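Local coordinates for glycerol-3-phosphate dehydrogenase [NAD(+)] (Dunaliella salina, PDB 6IUY), which probably interconverts dihydroxyacetone phosphate and sn-glycerol 3-phosphate with NAD(H), and joins this dehydrogenase to a haloacid dehalogenase-like phosphatase domain that binds magnesium, at residues T95-F100 with R136-P141; N116-L121 with L146-K151. All coordinates share one frame; numbering follows the deposited sequence.

Interaction 1: residues T95-F100 with R136-P141; sequences TDIDRF and REMALP
A small apolar helix-to-helix contact, in which M138 of helix 136-145 reaches I97 and F100 of helix 94-103, joins two parts of the haloacid dehalogenase-like domain. The second helix follows strand 127-131 of that domain's parallel sheet; the first belongs to the helical region inserted between strands 37-40 and 127-131, as in the cap of many members of this superfamily. Measured on the short segments, the axes approach to 11.4 Å at a signed crossing angle of -35°. That separation is wide for packed helices, and the 151 Å² buried comes from I97, F100, E137 and M138. I97 and F100 are one turn apart and both direct their CB toward the partner helix. M138 gets there by bending: turns at both chi2 and chi3 fold the chain, and SD comes to lie by the aromatic ring. This is a Met-aromatic contact, with SD 5.0 Å from the F100 ring centroid and 54° off the ring normal, hence oblique. F100 also meets F58 edge-to-face, the H104 ring adjoins it, and L54 and L55 are in contact with it as well. E137 contributes with its aliphatic base alone: its CB lies 4.4 Å from I97 CG1, while its carboxylate turns off to accept a hydrogen bond from the backbone N of M158. The same sulfur also serves the isoleucine, I97 CD1 standing 4.0 Å from M138 SD.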
ATOM      1  N   THR A  95     -14.516  -8.310  55.335  1.00 83.37           N
ATOM      2  CA  THR A  95     -15.377  -9.478  55.241  1.00 80.95           C
ATOM      3  C   THR A  95     -16.848  -9.055  55.340  1.00 79.35           C
ATOM      4  O   THR A  95     -17.728  -9.702  54.779  1.00 78.10           O
ATOM      5  CB  THR A  95     -15.030 -10.522  56.326  1.00 79.83           C
ATOM      6  OG1 THR A  95     -16.231 -11.072  56.875  1.00 83.96           O
ATOM      7  CG2 THR A  95     -14.225  -9.893  57.440  1.00 81.24           C
ATOM      8  N   ASP A  96     -17.108  -7.945  56.023  1.00 79.75           N
ATOM      9  CA  ASP A  96     -18.466  -7.406  56.090  1.00 84.46           C
ATOM     10  C   ASP A  96     -18.946  -6.824  54.753  1.00 84.23           C
ATOM     11  O   ASP A  96     -20.083  -7.078  54.342  1.00 83.63           O
ATOM     12  CB  ASP A  96     -18.572  -6.334  57.175  1.00 84.75           C
ATOM     13  CG  ASP A  96     -18.735  -6.920  58.559  1.00 87.04           C
ATOM     14  OD1 ASP A  96     -19.881  -7.253  58.929  1.00 87.99           O
ATOM     15  OD2 ASP A  96     -17.720  -7.046  59.277  1.00 88.58           O
ATOM     16  N   ILE A  97     -18.097  -6.041  54.083  1.00 80.59           N
ATOM     17  CA  ILE A  97     -18.470  -5.469  52.789  1.00 79.11           C
ATOM     18  C   ILE A  97     -18.687  -6.600  51.779  1.00 80.37           C
ATOM     19  O   ILE A  97     -19.571  -6.515  50.926  1.00 81.39           O
ATOM     20  CB  ILE A  97     -17.410  -4.460  52.268  1.00 76.18           C
ATOM     21  CG1 ILE A  97     -17.985  -3.590  51.147  1.00 75.31           C
ATOM     22  CG2 ILE A  97     -16.174  -5.178  51.783  1.00 76.45           C
ATOM     23  CD1 ILE A  97     -19.265  -2.883  51.499  1.00 73.00           C
ATOM     24  N   ASP A  98     -17.895  -7.663  51.895  1.00 78.68           N
ATOM     25  CA  ASP A  98     -18.101  -8.880  51.110  1.00 79.44           C
ATOM     26  C   ASP A  98     -19.484  -9.470  51.338  1.00 82.73           C
ATOM     27  O   ASP A  98     -20.213  -9.748  50.383  1.00 80.46           O
ATOM     28  CB  ASP A  98     -17.050  -9.937  51.453  1.00 80.49           C
ATOM     29  CG  ASP A  98     -15.688  -9.610  50.890  1.00 83.75           C
ATOM     30  OD1 ASP A  98     -15.438  -8.425  50.580  1.00 83.03           O
ATOM     31  OD2 ASP A  98     -14.869 -10.547  50.763  1.00 89.63           O
ATOM     32  N   ARG A  99     -19.826  -9.678  52.610  1.00 82.00           N
ATOM     33  CA  ARG A  99     -21.121 -10.240  52.974  1.00 83.55           C
ATOM     34  C   ARG A  99     -22.243  -9.455  52.323  1.00 81.93           C
ATOM     35  O   ARG A  99     -23.078 -10.020  51.620  1.00 86.64           O
ATOM     36  CB  ARG A  99     -21.330 -10.243  54.498  1.00 89.65           C
ATOM     37  CG  ARG A  99     -20.485 -11.230  55.289  1.00 93.18           C
ATOM     38  CD  ARG A  99     -21.027 -11.408  56.721  1.00 96.98           C
ATOM     39  NE  ARG A  99     -21.284 -10.133  57.398  1.00 94.66           N
ATOM     40  CZ  ARG A  99     -21.777 -10.014  58.630  1.00 90.32           C
ATOM     41  NH1 ARG A  99     -22.068 -11.097  59.341  1.00 94.35           N
ATOM     42  NH2 ARG A  99     -21.980  -8.811  59.155  1.00 86.39           N
ATOM     43  N   PHE A 100     -22.242  -8.145  52.565  1.00 83.29           N
ATOM     44  CA  PHE A 100     -23.324  -7.255  52.145  1.00 81.84           C
ATOM     45  C   PHE A 100     -23.594  -7.326  50.649  1.00 80.95           C
ATOM     46  O   PHE A 100     -24.746  -7.413  50.221  1.00 82.77           O
ATOM     47  CB  PHE A 100     -23.004  -5.813  52.547  1.00 79.47           C
ATOM     48  CG  PHE A 100     -23.935  -4.801  51.956  1.00 78.96           C
ATOM     49  CD1 PHE A 100     -25.065  -4.394  52.645  1.00 81.32           C
ATOM     50  CD2 PHE A 100     -23.680  -4.252  50.706  1.00 79.51           C
ATOM     51  CE1 PHE A 100     -25.930  -3.461  52.098  1.00 84.36           C
ATOM     52  CE2 PHE A 100     -24.541  -3.323  50.149  1.00 80.46           C
ATOM     53  CZ  PHE A 100     -25.669  -2.924  50.848  1.00 83.73           C
ATOM     54  N   ARG A 136     -17.106   3.635  46.092  1.00 54.57           N
ATOM     55  CA  ARG A 136     -16.673   2.866  44.926  1.00 53.76           C
ATOM     56  C   ARG A 136     -17.004   1.402  45.099  1.00 53.22           C
ATOM     57  O   ARG A 136     -17.472   0.747  44.171  1.00 55.56           O
ATOM     58  CB  ARG A 136     -15.168   3.035  44.690  1.00 53.56           C
ATOM     59  CG  ARG A 136     -14.660   2.467  43.368  1.00 53.15           C
ATOM     60  CD  ARG A 136     -13.221   2.889  43.080  1.00 51.34           C
ATOM     61  NE  ARG A 136     -12.838   2.659  41.687  1.00 53.47           N
ATOM     62  CZ  ARG A 136     -13.227   3.410  40.659  1.00 50.79           C
ATOM     63  NH1 ARG A 136     -14.021   4.442  40.862  1.00 46.85           N
ATOM     64  NH2 ARG A 136     -12.832   3.120  39.416  1.00 50.86           N
ATOM     65  N   GLU A 137     -16.785   0.897  46.306  1.00 57.04           N
ATOM     66  CA  GLU A 137     -17.015  -0.509  46.610  1.00 54.01           C
ATOM     67  C   GLU A 137     -18.455  -0.941  46.315  1.00 56.24           C
ATOM     68  O   GLU A 137     -18.759  -2.137  46.248  1.00 55.90           O
ATOM     69  CB  GLU A 137     -16.675  -0.790  48.079  1.00 58.19           C
ATOM     70  CG  GLU A 137     -15.206  -0.609  48.440  1.00 52.51           C
ATOM     71  CD  GLU A 137     -14.855   0.817  48.810  1.00 58.67           C
ATOM     72  OE1 GLU A 137     -15.742   1.690  48.739  1.00 60.80           O
ATOM     73  OE2 GLU A 137     -13.686   1.069  49.176  1.00 61.85           O
ATOM     74  N   MET A 138     -19.339   0.038  46.147  1.00 56.43           N
ATOM     75  CA  MET A 138     -20.748  -0.234  45.878  1.00 58.18           C
ATOM     76  C   MET A 138     -21.091  -0.056  44.396  1.00 59.04           C
ATOM     77  O   MET A 138     -21.983  -0.730  43.859  1.00 55.50           O
ATOM     78  CB  MET A 138     -21.630   0.686  46.724  1.00 60.48           C
ATOM     79  CG  MET A 138     -21.224   0.765  48.190  1.00 64.71           C
ATOM     80  SD  MET A 138     -21.630  -0.741  49.082  1.00 78.14           S
ATOM     81  CE  MET A 138     -23.390  -0.769  48.781  1.00 69.62           C
ATOM     82  N   ALA A 139     -20.389   0.875  43.751  1.00 55.65           N
ATOM     83  CA  ALA A 139     -20.659   1.213  42.359  1.00 59.61           C
ATOM     84  C   ALA A 139     -20.060   0.194  41.395  1.00 57.80           C
ATOM     85  O   ALA A 139     -20.556   0.046  40.276  1.00 60.42           O
ATOM     86  CB  ALA A 139     -20.132   2.605  42.034  1.00 53.04           C
ATOM     87  N   LEU A 140     -19.005  -0.505  41.817  1.00 51.31           N
ATOM     88  CA  LEU A 140     -18.270  -1.367  40.893  1.00 56.77           C
ATOM     89  C   LEU A 140     -19.036  -2.631  40.541  1.00 56.01           C
ATOM     90  O   LEU A 140     -18.955  -3.097  39.411  1.00 57.71           O
ATOM     91  CB  LEU A 140     -16.882  -1.723  41.448  1.00 53.62           C
ATOM     92  CG  LEU A 140     -15.874  -0.571  41.335  1.00 52.20           C
ATOM     93  CD1 LEU A 140     -14.482  -0.971  41.808  1.00 56.76           C
ATOM     94  CD2 LEU A 140     -15.815  -0.072  39.910  1.00 51.37           C
ATOM     95  N   PRO A 141     -19.786  -3.197  41.499  1.00 59.55           N
ATOM     96  CA  PRO A 141     -20.595  -4.363  41.109  1.00 53.89           C
ATOM     97  C   PRO A 141     -21.702  -3.947  40.158  1.00 59.34           C
ATOM     98  O   PRO A 141     -22.008  -4.661  39.203  1.00 63.08           O
ATOM     99  CB  PRO A 141     -21.166  -4.870  42.437  1.00 58.79           C
ATOM    100  CG  PRO A 141     -20.223  -4.333  43.497  1.00 60.57           C
ATOM    101  CD  PRO A 141     -19.756  -2.998  42.961  1.00 61.44           C
TER

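Interaction 2: residues N116-L121 with L146-K151; sequences NLIAAL and LKIPAK
I118 on helix 114-123 packs against L146 and I148 in the loop that follows helix 136-145; its long branch meets the L146 side chain, while CG2 lies by the L146 carbonyl and, more loosely, by I148. In the first apolar pair, the end of the longer branch meets the leucine fork: I118 CD1 lies 3.2 Å from L146 CD1, tighter than usual van der Waals contact, and 4.0 Å from L146 CD2. The two side chains meet at about a right angle, and the isoleucine methyl bears on both prongs of the fork, though unequally. With CG1 anti to the carbonyl carbon (chi1 -74°) and the chain extended beyond it (chi2 169°), CD1 is carried out to the leucine. On the shorter branch, I118 CG2 is 4.1 Å from L146 O and 4.4 Å from I148 CD1.

Helix 114-123 packs on the parallel sheet of the haloacid dehalogenase-like domain, where I118 and I148 both touch V128 of strand 127-131, next to the edge strand 153-154.

Backbone geometry accounts for the placing of the loop residues. A Schellman motif ends helix 136-145 and turns the chain between L146 and I148, with K147 as its C-prime residue at positive phi (65°); K147 N bonds back to S144 O and I148 N to A143 O.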
ATOM      1  N   ASN A 116     -31.955  -2.084  30.258  1.00 54.65           N
ATOM      2  CA  ASN A 116     -32.315  -1.964  28.846  1.00 56.90           C
ATOM      3  C   ASN A 116     -31.860  -0.638  28.239  1.00 59.14           C
ATOM      4  O   ASN A 116     -31.462  -0.590  27.080  1.00 56.06           O
ATOM      5  CB  ASN A 116     -33.833  -2.119  28.635  1.00 52.34           C
ATOM      6  CG  ASN A 116     -34.309  -3.537  28.835  1.00 56.96           C
ATOM      7  OD1 ASN A 116     -33.510  -4.471  28.889  1.00 61.20           O
ATOM      8  ND2 ASN A 116     -35.627  -3.712  28.946  1.00 60.73           N
ATOM      9  N   LEU A 117     -31.942   0.443  29.009  1.00 54.74           N
ATOM     10  CA  LEU A 117     -31.528   1.746  28.503  1.00 53.76           C
ATOM     11  C   LEU A 117     -30.014   1.823  28.304  1.00 56.49           C
ATOM     12  O   LEU A 117     -29.533   2.307  27.276  1.00 54.38           O
ATOM     13  CB  LEU A 117     -31.975   2.854  29.446  1.00 54.64           C
ATOM     14  CG  LEU A 117     -31.347   4.212  29.150  1.00 53.71           C
ATOM     15  CD1 LEU A 117     -31.602   4.613  27.713  1.00 48.03           C
ATOM     16  CD2 LEU A 117     -31.925   5.248  30.097  1.00 57.21           C
ATOM     17  N   ILE A 118     -29.261   1.347  29.289  1.00 53.61           N
ATOM     18  CA  ILE A 118     -27.815   1.433  29.215  1.00 53.51           C
ATOM     19  C   ILE A 118     -27.298   0.521  28.086  1.00 54.84           C
ATOM     20  O   ILE A 118     -26.409   0.915  27.330  1.00 55.14           O
ATOM     21  CB  ILE A 118     -27.167   1.093  30.586  1.00 49.95           C
ATOM     22  CG1 ILE A 118     -27.376   2.274  31.548  1.00 49.56           C
ATOM     23  CG2 ILE A 118     -25.677   0.810  30.431  1.00 44.37           C
ATOM     24  CD1 ILE A 118     -27.021   1.998  33.009  1.00 47.91           C
ATOM     25  N   ALA A 119     -27.881  -0.672  27.948  1.00 56.27           N
ATOM     26  CA  ALA A 119     -27.532  -1.584  26.850  1.00 54.34           C
ATOM     27  C   ALA A 119     -27.759  -0.944  25.486  1.00 54.25           C
ATOM     28  O   ALA A 119     -26.931  -1.072  24.583  1.00 53.26           O
ATOM     29  CB  ALA A 119     -28.324  -2.867  26.952  1.00 55.60           C
ATOM     30  N   ALA A 120     -28.889  -0.258  25.345  1.00 52.30           N
ATOM     31  CA  ALA A 120     -29.220   0.433  24.116  1.00 53.14           C
ATOM     32  C   ALA A 120     -28.175   1.500  23.782  1.00 58.21           C
ATOM     33  O   ALA A 120     -27.723   1.609  22.633  1.00 57.08           O
ATOM     34  CB  ALA A 120     -30.604   1.061  24.222  1.00 53.44           C
ATOM     35  N   LEU A 121     -27.807   2.300  24.780  1.00 57.92           N
ATOM     36  CA  LEU A 121     -26.824   3.357  24.569  1.00 54.89           C
ATOM     37  C   LEU A 121     -25.499   2.745  24.093  1.00 52.22           C
ATOM     38  O   LEU A 121     -24.921   3.194  23.105  1.00 54.81           O
ATOM     39  CB  LEU A 121     -26.624   4.188  25.847  1.00 50.77           C
ATOM     40  CG  LEU A 121     -27.822   5.036  26.301  1.00 53.00           C
ATOM     41  CD1 LEU A 121     -27.672   5.455  27.755  1.00 51.75           C
ATOM     42  CD2 LEU A 121     -28.013   6.270  25.412  1.00 45.12           C
ATOM     43  N   LEU A 146     -23.675  -3.820  34.465  1.00 55.70           N
ATOM     44  CA  LEU A 146     -24.128  -3.049  33.312  1.00 59.26           C
ATOM     45  C   LEU A 146     -23.096  -3.060  32.182  1.00 57.82           C
ATOM     46  O   LEU A 146     -23.251  -2.354  31.183  1.00 56.30           O
ATOM     47  CB  LEU A 146     -24.445  -1.607  33.723  1.00 57.11           C
ATOM     48  CG  LEU A 146     -25.625  -1.437  34.686  1.00 56.48           C
ATOM     49  CD1 LEU A 146     -25.694  -0.011  35.169  1.00 52.55           C
ATOM     50  CD2 LEU A 146     -26.945  -1.857  34.019  1.00 54.34           C
ATOM     51  N   LYS A 147     -22.048  -3.862  32.340  1.00 53.31           N
ATOM     52  CA  LYS A 147     -20.977  -3.905  31.346  1.00 57.68           C
ATOM     53  C   LYS A 147     -20.239  -2.571  31.269  1.00 54.51           C
ATOM     54  O   LYS A 147     -19.685  -2.224  30.224  1.00 55.19           O
ATOM     55  CB  LYS A 147     -21.530  -4.270  29.953  1.00 57.83           C
ATOM     56  CG  LYS A 147     -22.389  -5.526  29.916  1.00 60.24           C
ATOM     57  CD  LYS A 147     -21.770  -6.632  30.771  1.00 66.39           C
ATOM     58  CE  LYS A 147     -22.561  -7.937  30.680  1.00 75.24           C
ATOM     59  NZ  LYS A 147     -22.040  -8.953  31.650  1.00 72.83           N
ATOM     60  N   ILE A 148     -20.249  -1.808  32.358  1.00 51.36           N
ATOM     61  CA  ILE A 148     -19.497  -0.563  32.379  1.00 52.61           C
ATOM     62  C   ILE A 148     -18.146  -0.816  33.033  1.00 50.76           C
ATOM     63  O   ILE A 148     -18.068  -1.344  34.142  1.00 52.11           O
ATOM     64  CB  ILE A 148     -20.253   0.559  33.117  1.00 51.35           C
ATOM     65  CG1 ILE A 148     -21.652   0.722  32.533  1.00 45.52           C
ATOM     66  CG2 ILE A 148     -19.493   1.872  33.019  1.00 49.64           C
ATOM     67  CD1 ILE A 148     -22.358   1.929  33.026  1.00 51.49           C
ATOM     68  N   PRO A 149     -17.070  -0.456  32.334  1.00 50.31           N
ATOM     69  CA  PRO A 149     -15.726  -0.704  32.861  1.00 52.80           C
ATOM     70  C   PRO A 149     -15.410   0.208  34.044  1.00 51.39           C
ATOM     71  O   PRO A 149     -15.968   1.308  34.148  1.00 51.42           O
ATOM     72  CB  PRO A 149     -14.822  -0.399  31.662  1.00 51.04           C
ATOM     73  CG  PRO A 149     -15.611   0.590  30.850  1.00 50.69           C
ATOM     74  CD  PRO A 149     -17.046   0.187  31.010  1.00 53.75           C
ATOM     75  N   ALA A 150     -14.534  -0.256  34.931  1.00 49.67           N
ATOM     76  CA  ALA A 150     -14.128   0.527  36.089  1.00 50.12           C
ATOM     77  C   ALA A 150     -13.496   1.836  35.618  1.00 51.37           C
ATOM     78  O   ALA A 150     -13.523   2.847  36.316  1.00 46.87           O
ATOM     79  CB  ALA A 150     -13.159  -0.272  36.959  1.00 50.29           C
ATOM     80  N   LYS A 151     -12.943   1.808  34.412  1.00 49.97           N
ATOM     81  CA  LYS A 151     -12.339   2.976  33.803  1.00 47.74           C
ATOM     82  C   LYS A 151     -13.363   4.101  33.675  1.00 47.74           C
ATOM     83  O   LYS A 151     -13.016   5.286  33.610  1.00 45.49           O
ATOM     84  CB  LYS A 151     -11.771   2.594  32.428  1.00 50.76           C
ATOM     85  CG  LYS A 151     -11.266   3.753  31.593  1.00 49.43           C
ATOM     86  CD  LYS A 151     -10.971   3.325  30.142  1.00 54.54           C
ATOM     87  CE  LYS A 151      -9.785   2.361  30.055  1.00 50.07           C
ATOM     88  NZ  LYS A 151      -9.274   2.275  28.646  1.00 55.30           N
TER

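How the interactions relate
Interactions 1 and 2 belong to the same haloacid dehalogenase-like domain, with centres 19 Å apart, and their segments alternate along the chain. Helix 136-145 connects them: its first turn supplies M138 to interaction 1, and its C-terminal end runs into the loop of interaction 2. They also touch directly by packing, R136 NH2 lying 3.2 Å from A150 O and L140 CD2 4.0 Å from A150 CB. Neither contact is part of the magnesium site of D41, D43 and D206, and both lie at similar distances from it: the M138 side chain of interaction 1 is about 12 Å from the bound magnesium ion, and the I118 side chain of interaction 2 about 14 Å.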